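Local coordinates for protein 1-deoxy-D-xylulose 5-phosphate reductoisomerase (Zymomonas mobilis, PDB 1R0K) that catalyses the NADPH-dependent rearrangement and reduction of 1-deoxy-D-xylulose 5-phosphate to 2-C-methyl-D-erythritol 4-phosphate in isoprenoid biosynthesis, using a divalent metal ion, at residues Glu152-Phe157 and Gly271-Trp276; Ile171-Ser176 and Glu234-Leu239; Gly178-Thr183 and Asp211-Met216; His241-Ile246 and Gln294-Ala299; Ala259-Pro264 and Glu285-Thr290. All coordinates share one frame; numbering follows the deposited sequence.

Contact 1: residues Glu152-Phe157 and Gly271-Trp276; sequences EHNAIF and GHTLAW
Phe157, His272 and Trp276 form the aromatic part of this helix-to-helix contact. Phe157 turns an edge to the face of Trp276 in an offset edge-to-face pair, its centroid 5.7 Å from that of the indole five-membered ring. Phe157 CE1 lies 3.9 Å from Trp276 NE1. Phe157 CD1 also comes to the edge of the imidazole, 3.5 Å from His272 CE1, the two rings meeting obliquely. Phe157 projects across the gap because its CG is anti to the backbone N (chi1 -172°), and His272 extends to meet it in the same way.

The polar part centres on Asn154. Its amide is nearly perpendicular to the imidazole, at 86°, and brings ND2 to 3.1 Å from His272 ND1. The amide is anchored elsewhere: ND2 bonds to Pro148 O and OD1 to Gln158 NE2. Methyl packing adds little, with Thr273 CG2 3.5 Å from Asn154 ND2.

The backbones stay well apart, the axes of the short helical segments approaching to 11.3 Å at 54°, and the side chains, led by the rings and the Asn154 amide, bridge the distance. This is an aromatic cluster between helix 151-159, which carries the predicted metal and substrate ligand Glu152, and the C-terminal end of helix 267-275.

Contact 2: residues Ile171-Ser176 and Glu234-Leu239; sequences IIITAS and EKFEIL
Parallel strand pairing joins Ile171-Ala175 to Phe236-Leu239, the latter at the outer edge of the four-stranded mixed sheet within this chain. Five backbone hydrogen bonds alternate across the pair: Ile171 N, Ile173 N and Ala175 N donate to Lys235 O, Glu237 O (2.7 Å) and Leu239 O, while Glu237 N and Leu239 N return bonds to Ile171 O and Ile173 O.

On one sheet face, Phe236 keeps CG beside its backbone N (chi1 -75°), which lays the ring alongside Ile171, CE2 4.0 Å from Ile171 CG2. The Ile173 side chain crosses it obliquely, CD1 4.0 Å from Phe236 CD2. Replacing Phe236 with an alanine would probably open a gap between Ile171, Ile173 and Leu222 and Ala225 of helix 216-229, which cover the ring. On the other face, Ile172 CG2 presses tightly on Leu239 CB, at 3.5 Å; Phe289 of the second subunit packs on both residues.

Backbone bonds thus fix the register. The Phe236 face, with Ile171, Ile173 and Ile238, is apolar; the other mixes Ile172 and Leu239 with Thr174, bonded to Ile246 O, and Glu237, salt-bridged to Arg170.

Contact 3: residues Gly178-Thr183 and Asp211-Met216; sequences GPFRTT and DSATMM
Ala213 is the centre of the contact, its small side chain meeting two consecutive rings of the loop. Its CB lies 3.7 Å from Phe180 CE2 and 3.9 Å from Pro179 CG. The phenyl group is directed here with CG beside its own backbone N and anti to the carbonyl carbon (chi1 -58°), and Pro179 CG sits over one face of it, toward the rim. Proline, alanine and phenylalanine therefore make one small apolar patch.

A water provides the polar link: it accepts from Phe180 N at 2.8 Å and donates to Ala213 O at 2.9 Å, joining the loop to the helix without a direct hydrogen bond between the segments.

Gly178 brings its backbone close to the helix end, CA standing 3.7 Å from Ser212 O. A CB on this glycine would collide with that oxygen, and its positive phi also suits a residue without a side chain. Ser212, predicted to bind substrate, passes its OG alongside Pro179 CD at 3.7 Å.

The turns following strand 168-175 thus rest on the last turn of helix 206-214. Phe343 meets the Phe180 ring edge-to-face and touches Ala213, while Met188 of helix 185-188 packs against Phe180.

Contact 4: residues His241-Ile246 and Gln294-Ala299; sequences HPQSVI and QMDFEA
His241 swings its ring toward Asp296 with CG anti to the backbone N (chi1 166°), whereas Gln243 reaches the same residue by bending at CG (chi2 72°). His241 ND1 donates to Asp296 O at 2.8 Å, nearly straight at 168°, with the oxygen in the imidazole plane. On the far side of the ring NE2 accepts from Ile246 N, so both ring nitrogens are engaged and the rotation of the imidazole is fixed.

Gln243 grips Asp296 twice. Its OE1 accepts from Asp296 N at 2.8 Å, the donor lying above the amide carbonyl plane, and NE2 donates at 2.8 Å to Asp296 OD2 on the anti side of the carboxylate, tilted well out of its plane. A water also joins Gln243 NE2 to Gln294 O.

Phe297 CE2 lies over the rim of one imidazole face, 3.4 Å from His241 ND1; the near-parallel rings are slid apart and barely overlap. Ile246 CD1 meets the edge of that phenyl at CZ, at 3.7 Å. Val245 CG2 touches Met295 CE, at 3.6 Å.

The turn between strands 236-240 and 246-252 is thereby tied to strand 294-296. Residues 294-296 pair antiparallel with a strand of the second subunit, so the contact forms part of the dimer interface.

Contact 5: residues Ala259-Pro264 and Glu285-Thr290; sequences AQIGSP and ESLDFT
The Phe289 ring carries Leu287 CD2 over one face, toward the rim, while Ile261 CG2 approaches the ring obliquely, 4.1 Å from CZ. The same two methyl groups meet tightly, Ile261 CG2 lying 3.5 Å from Leu287 CD2. Leu287 reaches Ile261 and Gly262 with CG anti to the backbone N (chi1 -176°), and its CB rests 4.1 Å from Gly262 CA.

The flat carbonyl group of Glu285 receives the direct polar link. Ser263 OG donates to Glu285 O at 2.6 Å, in the carbonyl plane and on a lone pair. Ser263 places OG between its backbone N and carbonyl carbon (chi1 51°), which turns the hydroxyl to this oxygen. Beside the bond, a water accepts from Leu287 N at 3.1 Å and from Ser263 N at 3.3 Å. Substituting an alanine for Ser263 would probably deprive Glu285 O of its direct side-chain donor and leave the water to carry the polar link between the segments.

Nearby, residues 259-261 pair antiparallel with the second subunit, and Phe289 meets Phe297 of that subunit. The chemistry divides the contact: methyl and phenyl packing round Ile261 within the dimer interface, then a hydroxyl and a water holding the two loop backbones together.

In the fold
Contacts 1 and 2 meet where helix 151-159 packs on strand 168-175, Ile156 CD1 lying 3.7 Å from Ile171 CG2. Contact 2 leads into contact 4 by a probable backbone hydrogen bond from His241 N to Ala175 O, and Arg181 of contact 3 forms a salt bridge with Glu298 of contact 4. Contact 5 adjoins contact 4 through Gly262 and Val245, and contact 1 through Gln260 and Ala155. Predicted substrate residues Glu152, Ser176 and Ser212 belong to contacts 1, 2 and 3, whose centres lie 16 to 26 Å apart; Glu152 is also a predicted metal ligand. Contacts 2, 4 and 5 touch the second subunit, as does contact 1 through His272; contact 3 does not.

Contact 1: residues Glu152-Phe157 and Gly271-Trp276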
# COMPACT_ATOMS: atom_id res chain seq x y z
N GLU B 152 -0.18 -7.23 -11.39
CA GLU B 152 0.84 -7.43 -10.37
C GLU B 152 1.95 -6.39 -10.43
O GLU B 152 2.37 -5.84 -9.41
CB GLU B 152 1.46 -8.82 -10.50
CG GLU B 152 0.51 -9.99 -10.22
CD GLU B 152 -0.40 -10.33 -11.38
OE1 GLU B 152 -0.14 -9.88 -12.52
OE2 GLU B 152 -1.38 -11.06 -11.15
N HIS B 153 2.43 -6.11 -11.64
CA HIS B 153 3.50 -5.15 -11.80
C HIS B 153 3.08 -3.75 -11.42
O HIS B 153 3.86 -3.02 -10.81
CB HIS B 153 4.01 -5.17 -13.24
CG HIS B 153 4.53 -6.51 -13.66
ND1 HIS B 153 4.35 -7.02 -14.93
CD2 HIS B 153 5.22 -7.45 -12.97
CE1 HIS B 153 4.89 -8.22 -15.00
NE2 HIS B 153 5.42 -8.51 -13.82
N ASN B 154 1.86 -3.36 -11.79
CA ASN B 154 1.39 -2.02 -11.47
C ASN B 154 1.20 -1.91 -9.96
O ASN B 154 1.49 -0.87 -9.37
CB ASN B 154 0.07 -1.73 -12.20
CG ASN B 154 -0.38 -0.30 -12.03
OD1 ASN B 154 -1.14 0.02 -11.11
ND2 ASN B 154 0.11 0.59 -12.89
N ALA B 155 0.74 -2.99 -9.34
CA ALA B 155 0.53 -3.03 -7.90
C ALA B 155 1.88 -2.86 -7.21
O ALA B 155 2.01 -2.11 -6.23
CB ALA B 155 -0.10 -4.36 -7.49
N ILE B 156 2.89 -3.56 -7.71
CA ILE B 156 4.23 -3.46 -7.14
C ILE B 156 4.73 -2.03 -7.31
O ILE B 156 5.23 -1.41 -6.37
CB ILE B 156 5.21 -4.42 -7.81
CG1 ILE B 156 4.77 -5.87 -7.53
CG2 ILE B 156 6.63 -4.18 -7.30
CD1 ILE B 156 5.52 -6.92 -8.32
N PHE B 157 4.57 -1.50 -8.51
CA PHE B 157 5.00 -0.14 -8.80
C PHE B 157 4.39 0.89 -7.83
O PHE B 157 5.09 1.80 -7.37
CB PHE B 157 4.64 0.20 -10.25
CG PHE B 157 5.20 1.51 -10.70
CD1 PHE B 157 4.58 2.70 -10.35
CD2 PHE B 157 6.37 1.55 -11.45
CE1 PHE B 157 5.12 3.91 -10.75
CE2 PHE B 157 6.91 2.76 -11.85
CZ PHE B 157 6.29 3.94 -11.50
N GLY B 271 -5.44 3.48 -15.55
CA GLY B 271 -5.66 4.84 -15.09
C GLY B 271 -4.45 5.37 -14.34
O GLY B 271 -4.12 6.55 -14.42
N HIS B 272 -3.79 4.49 -13.59
CA HIS B 272 -2.60 4.90 -12.85
C HIS B 272 -1.47 5.29 -13.80
O HIS B 272 -0.80 6.29 -13.58
CB HIS B 272 -2.14 3.77 -11.91
CG HIS B 272 -0.75 3.94 -11.38
ND1 HIS B 272 0.37 3.54 -12.09
CD2 HIS B 272 -0.28 4.47 -10.23
CE1 HIS B 272 1.46 3.82 -11.40
NE2 HIS B 272 1.09 4.39 -10.26
N THR B 273 -1.27 4.51 -14.86
CA THR B 273 -0.18 4.82 -15.78
C THR B 273 -0.51 6.03 -16.64
O THR B 273 0.38 6.78 -17.03
CB THR B 273 0.16 3.62 -16.70
OG1 THR B 273 -0.92 3.39 -17.62
CG2 THR B 273 0.38 2.36 -15.88
N LEU B 274 -1.79 6.22 -16.92
CA LEU B 274 -2.23 7.34 -17.74
C LEU B 274 -2.11 8.68 -17.01
O LEU B 274 -1.65 9.67 -17.57
CB LEU B 274 -3.68 7.11 -18.21
CG LEU B 274 -4.27 8.19 -19.13
CD1 LEU B 274 -3.39 8.37 -20.35
CD2 LEU B 274 -5.69 7.81 -19.54
N ALA B 275 -2.50 8.71 -15.74
CA ALA B 275 -2.43 9.94 -14.96
C ALA B 275 -1.07 10.23 -14.33
O ALA B 275 -0.75 11.39 -14.06
CB ALA B 275 -3.50 9.91 -13.86
N TRP B 276 -0.27 9.19 -14.09
CA TRP B 276 1.05 9.35 -13.46
C TRP B 276 1.76 10.61 -13.97
O TRP B 276 1.79 10.86 -15.17
CB TRP B 276 1.93 8.13 -13.74
CG TRP B 276 3.09 8.04 -12.81
CD1 TRP B 276 3.11 7.48 -11.57
CD2 TRP B 276 4.39 8.62 -13.01
NE1 TRP B 276 4.33 7.68 -10.97
CE2 TRP B 276 5.13 8.38 -11.83
CE3 TRP B 276 4.99 9.32 -14.06
CZ2 TRP B 276 6.45 8.82 -11.68
CZ3 TRP B 276 6.30 9.76 -13.91
CH2 TRP B 276 7.02 9.50 -12.73

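Contact 2: residues Ile171-Ser176 and Glu234-Leu239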
# COMPACT_ATOMS: atom_id res chain seq x y z
N ILE B 171 9.71 -8.43 -2.35
CA ILE B 171 8.58 -8.10 -3.21
C ILE B 171 7.78 -9.40 -3.29
O ILE B 171 8.31 -10.46 -3.64
CB ILE B 171 9.03 -7.69 -4.64
CG1 ILE B 171 9.64 -6.29 -4.60
CG2 ILE B 171 7.84 -7.74 -5.60
CD1 ILE B 171 10.04 -5.74 -5.96
N ILE B 172 6.50 -9.31 -2.95
CA ILE B 172 5.63 -10.46 -2.96
C ILE B 172 4.69 -10.40 -4.15
O ILE B 172 3.84 -9.52 -4.24
CB ILE B 172 4.78 -10.52 -1.68
CG1 ILE B 172 5.68 -10.43 -0.45
CG2 ILE B 172 3.95 -11.81 -1.66
CD1 ILE B 172 4.91 -10.27 0.84
N ILE B 173 4.87 -11.32 -5.09
CA ILE B 173 4.01 -11.38 -6.25
C ILE B 173 2.89 -12.34 -5.87
O ILE B 173 3.12 -13.53 -5.65
CB ILE B 173 4.74 -11.92 -7.48
CG1 ILE B 173 5.98 -11.07 -7.77
CG2 ILE B 173 3.81 -11.93 -8.68
CD1 ILE B 173 6.81 -11.59 -8.93
N THR B 174 1.68 -11.82 -5.76
CA THR B 174 0.55 -12.67 -5.42
C THR B 174 0.14 -13.47 -6.65
O THR B 174 0.34 -13.02 -7.78
CB THR B 174 -0.64 -11.85 -4.90
OG1 THR B 174 -0.89 -10.75 -5.79
CG2 THR B 174 -0.33 -11.32 -3.50
N ALA B 175 -0.41 -14.66 -6.42
CA ALA B 175 -0.82 -15.54 -7.50
C ALA B 175 -2.10 -16.25 -7.12
O ALA B 175 -2.22 -16.76 -6.01
CB ALA B 175 0.28 -16.57 -7.78
N SER B 176 -3.06 -16.30 -8.04
CA SER B 176 -4.32 -16.98 -7.78
C SER B 176 -4.04 -18.46 -7.57
O SER B 176 -4.73 -19.12 -6.81
CB SER B 176 -5.27 -16.82 -8.97
OG SER B 176 -4.79 -17.54 -10.09
N GLU B 234 16.65 -13.07 -5.13
CA GLU B 234 16.31 -13.69 -3.85
C GLU B 234 15.31 -12.88 -3.03
O GLU B 234 14.74 -13.39 -2.06
CB GLU B 234 17.58 -13.95 -3.02
CG GLU B 234 18.76 -13.06 -3.36
CD GLU B 234 19.29 -13.33 -4.76
OE1 GLU B 234 19.42 -14.51 -5.14
OE2 GLU B 234 19.58 -12.35 -5.49
N LYS B 235 15.09 -11.62 -3.41
CA LYS B 235 14.15 -10.78 -2.68
C LYS B 235 12.72 -10.94 -3.18
O LYS B 235 11.81 -10.27 -2.69
CB LYS B 235 14.56 -9.31 -2.76
CG LYS B 235 15.86 -8.99 -2.03
CD LYS B 235 15.98 -7.50 -1.77
CE LYS B 235 17.18 -7.18 -0.89
NZ LYS B 235 17.26 -5.73 -0.57
N PHE B 236 12.53 -11.82 -4.15
CA PHE B 236 11.20 -12.08 -4.69
C PHE B 236 10.56 -13.30 -4.06
O PHE B 236 11.22 -14.29 -3.78
CB PHE B 236 11.24 -12.28 -6.20
CG PHE B 236 11.43 -11.02 -6.98
CD1 PHE B 236 12.70 -10.51 -7.21
CD2 PHE B 236 10.33 -10.32 -7.46
CE1 PHE B 236 12.88 -9.32 -7.91
CE2 PHE B 236 10.50 -9.13 -8.17
CZ PHE B 236 11.77 -8.63 -8.39
N GLU B 237 9.26 -13.20 -3.84
CA GLU B 237 8.48 -14.28 -3.27
C GLU B 237 7.16 -14.37 -4.01
O GLU B 237 6.58 -13.35 -4.38
CB GLU B 237 8.17 -14.01 -1.80
CG GLU B 237 9.28 -14.37 -0.83
CD GLU B 237 8.93 -13.97 0.59
OE1 GLU B 237 7.73 -13.93 0.92
OE2 GLU B 237 9.87 -13.71 1.37
N ILE B 238 6.70 -15.59 -4.24
CA ILE B 238 5.42 -15.77 -4.90
C ILE B 238 4.51 -16.26 -3.78
O ILE B 238 4.87 -17.17 -3.03
CB ILE B 238 5.49 -16.82 -6.02
CG1 ILE B 238 6.42 -16.32 -7.13
CG2 ILE B 238 4.08 -17.09 -6.58
CD1 ILE B 238 6.64 -17.33 -8.24
N LEU B 239 3.35 -15.63 -3.64
CA LEU B 239 2.40 -16.00 -2.61
C LEU B 239 1.06 -16.33 -3.24
O LEU B 239 0.47 -15.49 -3.92
CB LEU B 239 2.24 -14.85 -1.59
CG LEU B 239 1.19 -15.02 -0.48
CD1 LEU B 239 1.57 -16.16 0.45
CD2 LEU B 239 1.06 -13.72 0.30

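Contact 3: residues Gly178-Thr183 and Asp211-Met216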
# COMPACT_ATOMS: atom_id res chain seq x y z
N GLY B 178 -4.06 -20.45 -10.15
CA GLY B 178 -4.63 -21.07 -11.33
C GLY B 178 -5.75 -22.05 -11.03
O GLY B 178 -6.06 -22.29 -9.87
N PRO B 179 -6.37 -22.64 -12.06
CA PRO B 179 -7.47 -23.59 -11.87
C PRO B 179 -7.07 -24.90 -11.19
O PRO B 179 -7.93 -25.60 -10.65
CB PRO B 179 -7.99 -23.79 -13.29
CG PRO B 179 -6.75 -23.66 -14.12
CD PRO B 179 -6.08 -22.45 -13.49
N PHE B 180 -5.78 -25.23 -11.20
CA PHE B 180 -5.33 -26.48 -10.58
C PHE B 180 -4.54 -26.27 -9.30
O PHE B 180 -3.70 -27.10 -8.94
CB PHE B 180 -4.50 -27.28 -11.58
CG PHE B 180 -5.24 -27.60 -12.84
CD1 PHE B 180 -6.51 -28.17 -12.79
CD2 PHE B 180 -4.70 -27.29 -14.08
CE1 PHE B 180 -7.23 -28.44 -13.95
CE2 PHE B 180 -5.41 -27.56 -15.25
CZ PHE B 180 -6.68 -28.13 -15.18
N ARG B 181 -4.83 -25.17 -8.62
CA ARG B 181 -4.15 -24.83 -7.37
C ARG B 181 -4.14 -25.97 -6.36
O ARG B 181 -3.16 -26.15 -5.64
CB ARG B 181 -4.81 -23.60 -6.73
CG ARG B 181 -4.27 -23.25 -5.34
CD ARG B 181 -4.96 -21.99 -4.78
NE ARG B 181 -6.41 -22.15 -4.67
CZ ARG B 181 -7.04 -22.65 -3.61
NH1 ARG B 181 -6.35 -23.05 -2.55
NH2 ARG B 181 -8.36 -22.74 -3.61
N THR B 182 -5.22 -26.74 -6.29
CA THR B 182 -5.29 -27.83 -5.33
C THR B 182 -5.24 -29.21 -5.97
O THR B 182 -5.51 -30.22 -5.30
CB THR B 182 -6.58 -27.74 -4.50
OG1 THR B 182 -7.71 -27.93 -5.36
CG2 THR B 182 -6.69 -26.38 -3.83
N THR B 183 -4.90 -29.26 -7.25
CA THR B 183 -4.82 -30.51 -8.01
C THR B 183 -3.44 -31.15 -7.89
O THR B 183 -2.42 -30.47 -7.98
CB THR B 183 -5.10 -30.25 -9.51
OG1 THR B 183 -6.34 -29.56 -9.65
CG2 THR B 183 -5.15 -31.57 -10.28
N ASP B 211 -1.23 -21.17 -19.61
CA ASP B 211 -0.15 -20.59 -18.82
C ASP B 211 -0.59 -20.37 -17.37
O ASP B 211 0.22 -20.45 -16.44
CB ASP B 211 0.30 -19.25 -19.43
CG ASP B 211 1.12 -19.44 -20.69
OD1 ASP B 211 1.63 -20.55 -20.92
OD2 ASP B 211 1.26 -18.45 -21.45
N SER B 212 -1.87 -20.10 -17.19
CA SER B 212 -2.42 -19.90 -15.86
C SER B 212 -2.46 -21.26 -15.15
O SER B 212 -2.12 -21.37 -13.97
CB SER B 212 -3.83 -19.32 -15.96
OG SER B 212 -4.48 -19.31 -14.70
N ALA B 213 -2.85 -22.29 -15.89
CA ALA B 213 -2.95 -23.64 -15.35
C ALA B 213 -1.60 -24.22 -14.94
O ALA B 213 -1.50 -24.91 -13.93
CB ALA B 213 -3.63 -24.55 -16.37
N THR B 214 -0.56 -23.93 -15.71
CA THR B 214 0.78 -24.44 -15.41
C THR B 214 1.55 -23.47 -14.52
O THR B 214 2.60 -23.81 -13.98
CB THR B 214 1.60 -24.64 -16.69
OG1 THR B 214 1.83 -23.36 -17.29
CG2 THR B 214 0.86 -25.54 -17.68
N MET B 215 1.00 -22.27 -14.38
CA MET B 215 1.61 -21.20 -13.61
C MET B 215 2.82 -20.61 -14.34
O MET B 215 3.65 -19.94 -13.73
CB MET B 215 2.00 -21.67 -12.20
CG MET B 215 0.80 -21.82 -11.26
SD MET B 215 1.26 -21.81 -9.51
CE MET B 215 1.38 -20.04 -9.19
N MET B 216 2.90 -20.86 -15.64
CA MET B 216 3.98 -20.32 -16.45
C MET B 216 3.77 -18.80 -16.49
O MET B 216 4.73 -18.03 -16.54
CB MET B 216 3.91 -20.88 -17.87
CG MET B 216 5.01 -20.38 -18.79
SD MET B 216 6.67 -20.83 -18.23
CE MET B 216 6.68 -22.57 -18.57
O HOH W 1 -3.24 -24.15 -11.73

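Contact 4: residues His241-Ile246 and Gln294-Ala299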
# COMPACT_ATOMS: atom_id res chain seq x y z
N HIS B 241 -2.70 -16.64 -3.45
CA HIS B 241 -3.81 -15.91 -2.83
C HIS B 241 -4.97 -16.07 -3.82
O HIS B 241 -5.11 -15.29 -4.76
CB HIS B 241 -3.36 -14.45 -2.66
CG HIS B 241 -4.47 -13.49 -2.35
ND1 HIS B 241 -5.40 -13.72 -1.36
CD2 HIS B 241 -4.78 -12.29 -2.90
CE1 HIS B 241 -6.25 -12.70 -1.32
NE2 HIS B 241 -5.89 -11.82 -2.24
N PRO B 242 -5.82 -17.09 -3.60
CA PRO B 242 -6.97 -17.38 -4.47
C PRO B 242 -7.84 -16.21 -4.92
O PRO B 242 -8.11 -16.05 -6.11
CB PRO B 242 -7.75 -18.42 -3.67
CG PRO B 242 -6.67 -19.15 -2.92
CD PRO B 242 -5.81 -17.99 -2.44
N GLN B 243 -8.29 -15.39 -3.97
CA GLN B 243 -9.16 -14.26 -4.29
C GLN B 243 -8.56 -13.24 -5.25
O GLN B 243 -9.28 -12.53 -5.95
CB GLN B 243 -9.59 -13.53 -3.01
CG GLN B 243 -10.46 -14.34 -2.06
CD GLN B 243 -9.70 -15.44 -1.33
OE1 GLN B 243 -8.49 -15.35 -1.14
NE2 GLN B 243 -10.42 -16.46 -0.90
N SER B 244 -7.23 -13.15 -5.28
CA SER B 244 -6.55 -12.20 -6.16
C SER B 244 -7.03 -10.76 -5.98
O SER B 244 -7.14 -10.02 -6.95
CB SER B 244 -6.73 -12.60 -7.63
OG SER B 244 -6.13 -13.86 -7.90
N VAL B 245 -7.33 -10.38 -4.74
CA VAL B 245 -7.77 -9.01 -4.48
C VAL B 245 -6.54 -8.19 -4.10
O VAL B 245 -6.45 -7.01 -4.44
CB VAL B 245 -8.84 -8.94 -3.36
CG1 VAL B 245 -10.19 -9.33 -3.94
CG2 VAL B 245 -8.48 -9.85 -2.21
N ILE B 246 -5.60 -8.82 -3.40
CA ILE B 246 -4.34 -8.14 -3.10
C ILE B 246 -3.57 -8.47 -4.37
O ILE B 246 -3.30 -9.64 -4.66
CB ILE B 246 -3.63 -8.73 -1.86
CG1 ILE B 246 -4.43 -8.39 -0.60
CG2 ILE B 246 -2.21 -8.17 -1.77
CD1 ILE B 246 -3.78 -8.84 0.69
N GLN B 294 -13.55 -12.79 3.23
CA GLN B 294 -12.35 -13.54 3.57
C GLN B 294 -11.28 -13.61 2.47
O GLN B 294 -11.59 -13.70 1.28
CB GLN B 294 -12.78 -14.96 3.97
CG GLN B 294 -11.75 -15.80 4.68
CD GLN B 294 -12.36 -17.07 5.25
OE1 GLN B 294 -12.76 -17.97 4.52
NE2 GLN B 294 -12.46 -17.14 6.58
N MET B 295 -10.02 -13.54 2.89
CA MET B 295 -8.87 -13.62 2.00
C MET B 295 -8.04 -14.83 2.44
O MET B 295 -7.83 -15.03 3.63
CB MET B 295 -8.00 -12.36 2.09
CG MET B 295 -8.47 -11.18 1.27
SD MET B 295 -7.40 -9.76 1.53
CE MET B 295 -8.50 -8.39 1.11
N ASP B 296 -7.57 -15.62 1.48
CA ASP B 296 -6.76 -16.79 1.79
C ASP B 296 -5.34 -16.67 1.24
O ASP B 296 -5.13 -16.05 0.20
CB ASP B 296 -7.40 -18.05 1.21
CG ASP B 296 -8.73 -18.36 1.85
OD1 ASP B 296 -8.74 -18.61 3.07
OD2 ASP B 296 -9.75 -18.35 1.12
N PHE B 297 -4.38 -17.27 1.94
CA PHE B 297 -2.99 -17.24 1.52
C PHE B 297 -2.32 -18.58 1.80
O PHE B 297 -2.58 -19.20 2.83
CB PHE B 297 -2.21 -16.13 2.25
CG PHE B 297 -2.85 -14.78 2.14
CD1 PHE B 297 -3.80 -14.37 3.08
CD2 PHE B 297 -2.51 -13.92 1.10
CE1 PHE B 297 -4.41 -13.12 2.97
CE2 PHE B 297 -3.11 -12.67 0.98
CZ PHE B 297 -4.06 -12.27 1.92
N GLU B 298 -1.46 -19.02 0.89
CA GLU B 298 -0.75 -20.29 1.05
C GLU B 298 0.54 -20.24 0.25
O GLU B 298 0.69 -19.42 -0.65
CB GLU B 298 -1.63 -21.46 0.58
CG GLU B 298 -1.89 -21.47 -0.92
CD GLU B 298 -2.81 -22.60 -1.34
OE1 GLU B 298 -4.02 -22.53 -1.06
OE2 GLU B 298 -2.32 -23.57 -1.96
N ALA B 299 1.47 -21.12 0.59
CA ALA B 299 2.75 -21.16 -0.11
C ALA B 299 2.61 -21.77 -1.49
O ALA B 299 1.78 -22.64 -1.72
CB ALA B 299 3.77 -21.95 0.71
O HOH W 2 -13.40 -15.56 -0.16

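Contact 5: residues Ala259-Pro264 and Glu285-Thr290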
# COMPACT_ATOMS: atom_id res chain seq x y z
N ALA B 259 0.68 -2.74 0.19
CA ALA B 259 0.00 -3.59 -0.77
C ALA B 259 -0.98 -2.78 -1.60
O ALA B 259 -1.47 -1.74 -1.16
CB ALA B 259 -0.73 -4.71 -0.03
N GLN B 260 -1.25 -3.25 -2.81
CA GLN B 260 -2.22 -2.58 -3.67
C GLN B 260 -3.35 -3.59 -3.76
O GLN B 260 -3.12 -4.76 -4.08
CB GLN B 260 -1.63 -2.28 -5.04
CG GLN B 260 -2.47 -1.29 -5.86
CD GLN B 260 -3.62 -1.95 -6.61
OE1 GLN B 260 -4.51 -1.27 -7.15
NE2 GLN B 260 -3.61 -3.27 -6.66
N ILE B 261 -4.55 -3.13 -3.44
CA ILE B 261 -5.73 -3.98 -3.43
C ILE B 261 -6.84 -3.34 -4.25
O ILE B 261 -6.88 -2.12 -4.40
CB ILE B 261 -6.23 -4.16 -1.97
CG1 ILE B 261 -5.07 -4.60 -1.07
CG2 ILE B 261 -7.36 -5.19 -1.91
CD1 ILE B 261 -5.41 -4.69 0.40
N GLY B 262 -7.75 -4.15 -4.79
CA GLY B 262 -8.85 -3.57 -5.54
C GLY B 262 -9.64 -4.56 -6.36
O GLY B 262 -9.38 -5.75 -6.33
N SER B 263 -10.65 -4.05 -7.08
CA SER B 263 -11.46 -4.88 -7.95
C SER B 263 -10.55 -5.25 -9.12
O SER B 263 -9.44 -4.73 -9.24
CB SER B 263 -12.67 -4.08 -8.46
OG SER B 263 -12.25 -2.84 -9.00
N PRO B 264 -10.99 -6.17 -10.00
CA PRO B 264 -10.16 -6.58 -11.14
C PRO B 264 -10.16 -5.66 -12.37
O PRO B 264 -9.44 -5.92 -13.33
CB PRO B 264 -10.70 -7.97 -11.45
CG PRO B 264 -12.15 -7.84 -11.12
CD PRO B 264 -12.13 -7.09 -9.82
N GLU B 285 -14.85 -0.34 -10.01
CA GLU B 285 -15.61 -0.58 -8.80
C GLU B 285 -14.74 -0.59 -7.54
O GLU B 285 -13.61 -1.09 -7.56
CB GLU B 285 -16.36 -1.91 -8.92
CG GLU B 285 -17.12 -2.32 -7.67
CD GLU B 285 -17.97 -3.57 -7.89
OE1 GLU B 285 -17.43 -4.60 -8.34
OE2 GLU B 285 -19.19 -3.51 -7.61
N SER B 286 -15.26 -0.01 -6.46
CA SER B 286 -14.57 0.04 -5.18
C SER B 286 -14.74 -1.32 -4.50
O SER B 286 -15.86 -1.76 -4.26
CB SER B 286 -15.15 1.13 -4.29
OG SER B 286 -14.95 2.41 -4.84
N LEU B 287 -13.62 -1.97 -4.18
CA LEU B 287 -13.69 -3.27 -3.54
C LEU B 287 -14.49 -3.23 -2.24
O LEU B 287 -14.20 -2.42 -1.35
CB LEU B 287 -12.28 -3.81 -3.28
CG LEU B 287 -12.21 -5.23 -2.69
CD1 LEU B 287 -12.72 -6.23 -3.73
CD2 LEU B 287 -10.78 -5.56 -2.29
N ASP B 288 -15.50 -4.09 -2.15
CA ASP B 288 -16.34 -4.17 -0.96
C ASP B 288 -15.79 -5.31 -0.10
O ASP B 288 -16.03 -6.48 -0.38
CB ASP B 288 -17.78 -4.50 -1.37
CG ASP B 288 -18.75 -4.44 -0.20
OD1 ASP B 288 -18.36 -4.82 0.92
OD2 ASP B 288 -19.91 -4.03 -0.42
N PHE B 289 -15.04 -4.96 0.93
CA PHE B 289 -14.44 -5.97 1.81
C PHE B 289 -15.46 -6.78 2.61
O PHE B 289 -15.21 -7.94 2.94
CB PHE B 289 -13.45 -5.32 2.77
CG PHE B 289 -12.22 -4.76 2.10
CD1 PHE B 289 -12.22 -3.47 1.59
CD2 PHE B 289 -11.07 -5.53 1.98
CE1 PHE B 289 -11.08 -2.95 0.97
CE2 PHE B 289 -9.93 -5.02 1.37
CZ PHE B 289 -9.93 -3.73 0.86
N THR B 290 -16.58 -6.16 2.95
CA THR B 290 -17.63 -6.82 3.72
C THR B 290 -18.23 -7.97 2.91
O THR B 290 -18.54 -9.04 3.44
CB THR B 290 -18.75 -5.82 4.11
OG1 THR B 290 -18.18 -4.71 4.81
CG2 THR B 290 -19.77 -6.50 5.01
O HOH W 3 -11.33 -1.05 -6.02